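Local atomic coordinates of Ras-related protein Rab-21 (Homo sapiens, PDB entry 1Z08), a protein that belongs to the Rab branch of the Ras family of small GTPases, built on the P-loop nucleotide-binding fold. Residues L159-D162 / L163-M167. The protein carries 1 engineered substitution. Numbering follows the deposited sequence.
Sequences LFLD and LCKRM
Asp162 and Arg166 lie one turn apart on helix 156-168, their side chains crossing at an angle. Their backbones are joined, Arg166 N donating to Asp162 O at 3.0 Å. The same i to i+4 pattern links Leu163 N to Leu159 O, Cys164 N to Phe160 O and Lys165 N to Leu161 O. All four bonds are fairly straight, with N-H...O angles of 159°.

The side chains of Asp162 and Arg166 do not form a direct salt bridge. OD1 of Asp162 lies 3.6 Å from CD of Arg166, the aliphatic part of the arginine, and 4.7 Å from its NE. A bend at chi3 (59°) turns the guanidinium aside, its plane 35° from that of the carboxylate. Tyr146 OH bonds both Asp162 OD1 and Arg166 NH1, while Arg166 NH2 bonds Leu114 O.

The other carboxylate oxygen is served by water. This molecule donates to Asp162 OD2 at 2.9 Å and accepts from Lys165 NZ at 2.8 Å. It bridges two opposite charges whose atoms, Asp162 OD2 and Lys165 NZ, stand 5.2 Å apart. Lys165 is extended beyond CG and passes Leu161, with Lys165 CE 3.8 Å from Leu161 CG.

Phe160 and Cys164 turn their apolar side to strand 54-61, and Phe160 stacks with Tyr26. Leu163 reaches strands 113-119 and 5-12. The helix thus packs on the central sheet of the Ras-like fold. Both carboxylate oxygens of Asp162 have partners, and the two nearby cations probably favour its charged form, with the opposite charges linked through a hydroxyl and a water.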
loop_
_atom_site.group_PDB
_atom_site.type_symbol
_atom_site.label_atom_id
_atom_site.label_comp_id
_atom_site.label_asym_id
_atom_site.label_seq_id
_atom_site.Cartn_x
_atom_site.Cartn_y
_atom_site.Cartn_z
ATOM N N LEU A 159 -7.234 1.564 5.551
ATOM C CA LEU A 159 -5.797 1.607 5.251
ATOM C C LEU A 159 -5.278 3.038 5.104
ATOM O O LEU A 159 -4.315 3.428 5.769
ATOM C CB LEU A 159 -5.475 0.798 3.982
ATOM C CG LEU A 159 -4.125 1.017 3.276
ATOM C CD1 LEU A 159 -2.940 0.569 4.124
ATOM C CD2 LEU A 159 -4.109 0.329 1.916
ATOM N N PHE A 160 -5.915 3.811 4.227
ATOM C CA PHE A 160 -5.467 5.176 3.960
ATOM C C PHE A 160 -5.701 6.104 5.147
ATOM O O PHE A 160 -4.871 6.970 5.425
ATOM C CB PHE A 160 -6.102 5.724 2.682
ATOM C CG PHE A 160 -5.477 5.190 1.421
ATOM C CD1 PHE A 160 -4.286 5.730 0.935
ATOM C CD2 PHE A 160 -6.071 4.144 0.722
ATOM C CE1 PHE A 160 -3.701 5.238 -0.227
ATOM C CE2 PHE A 160 -5.495 3.645 -0.445
ATOM C CZ PHE A 160 -4.308 4.192 -0.921
ATOM N N LEU A 161 -6.818 5.912 5.846
ATOM C CA LEU A 161 -7.113 6.692 7.050
ATOM C C LEU A 161 -6.065 6.447 8.134
ATOM O O LEU A 161 -5.554 7.394 8.731
ATOM C CB LEU A 161 -8.523 6.387 7.585
ATOM C CG LEU A 161 -8.953 7.053 8.903
ATOM C CD1 LEU A 161 -9.058 8.566 8.758
ATOM C CD2 LEU A 161 -10.271 6.478 9.410
ATOM N N ASP A 162 -5.742 5.176 8.371
ATOM C CA ASP A 162 -4.756 4.811 9.384
ATOM C C ASP A 162 -3.357 5.299 9.015
ATOM O O ASP A 162 -2.627 5.791 9.873
ATOM C CB ASP A 162 -4.744 3.299 9.633
ATOM C CG ASP A 162 -4.082 2.933 10.951
ATOM O OD1 ASP A 162 -3.098 2.163 10.934
ATOM O OD2 ASP A 162 -4.541 3.427 12.004
ATOM N N LEU A 163 -2.995 5.171 7.738
ATOM C CA LEU A 163 -1.695 5.646 7.260
ATOM C C LEU A 163 -1.547 7.149 7.485
ATOM O O LEU A 163 -0.501 7.608 7.940
ATOM C CB LEU A 163 -1.468 5.271 5.785
ATOM C CG LEU A 163 -0.172 5.696 5.072
ATOM C CD1 LEU A 163 1.090 5.241 5.784
ATOM C CD2 LEU A 163 -0.173 5.184 3.648
ATOM N N CYS A 164 -2.608 7.895 7.185
ATOM C CA CYS A 164 -2.647 9.343 7.406
ATOM C C CYS A 164 -2.480 9.706 8.882
ATOM O O CYS A 164 -1.733 10.628 9.213
ATOM C CB CYS A 164 -3.947 9.934 6.857
ATOM S SG CYS A 164 -4.014 10.034 5.059
ATOM N N LYS A 165 -3.176 8.978 9.757
ATOM C CA LYS A 165 -3.066 9.177 11.204
ATOM C C LYS A 165 -1.636 8.961 11.683
ATOM O O LYS A 165 -1.120 9.740 12.481
ATOM C CB LYS A 165 -3.998 8.229 11.960
ATOM C CG LYS A 165 -5.468 8.578 11.883
ATOM C CD LYS A 165 -6.268 7.588 12.719
ATOM C CE LYS A 165 -7.758 7.717 12.475
ATOM N NZ LYS A 165 -8.498 6.652 13.208
ATOM N N ARG A 166 -1.008 7.896 11.191
ATOM C CA ARG A 166 0.365 7.564 11.557
ATOM C C ARG A 166 1.375 8.578 11.010
ATOM O O ARG A 166 2.374 8.875 11.668
ATOM C CB ARG A 166 0.719 6.153 11.088
ATOM C CG ARG A 166 -0.042 5.026 11.786
ATOM C CD ARG A 166 0.103 3.708 11.026
ATOM N NE ARG A 166 1.504 3.300 10.908
ATOM C CZ ARG A 166 1.999 2.555 9.922
ATOM N NH1 ARG A 166 1.216 2.131 8.937
ATOM N NH2 ARG A 166 3.290 2.250 9.912
ATOM N N MET A 167 1.114 9.106 9.814
ATOM C CA MET A 167 1.981 10.136 9.223
ATOM C C MET A 167 1.850 11.492 9.926
ATOM O O MET A 167 2.819 12.255 10.003
ATOM C CB MET A 167 1.735 10.275 7.718
ATOM C CG MET A 167 2.216 9.075 6.904
ATOM S SD MET A 167 1.987 9.227 5.117
ATOM C CE MET A 167 0.221 9.510 4.992
HETATM O O HOH W 1 -7.288 4.320 12.216
#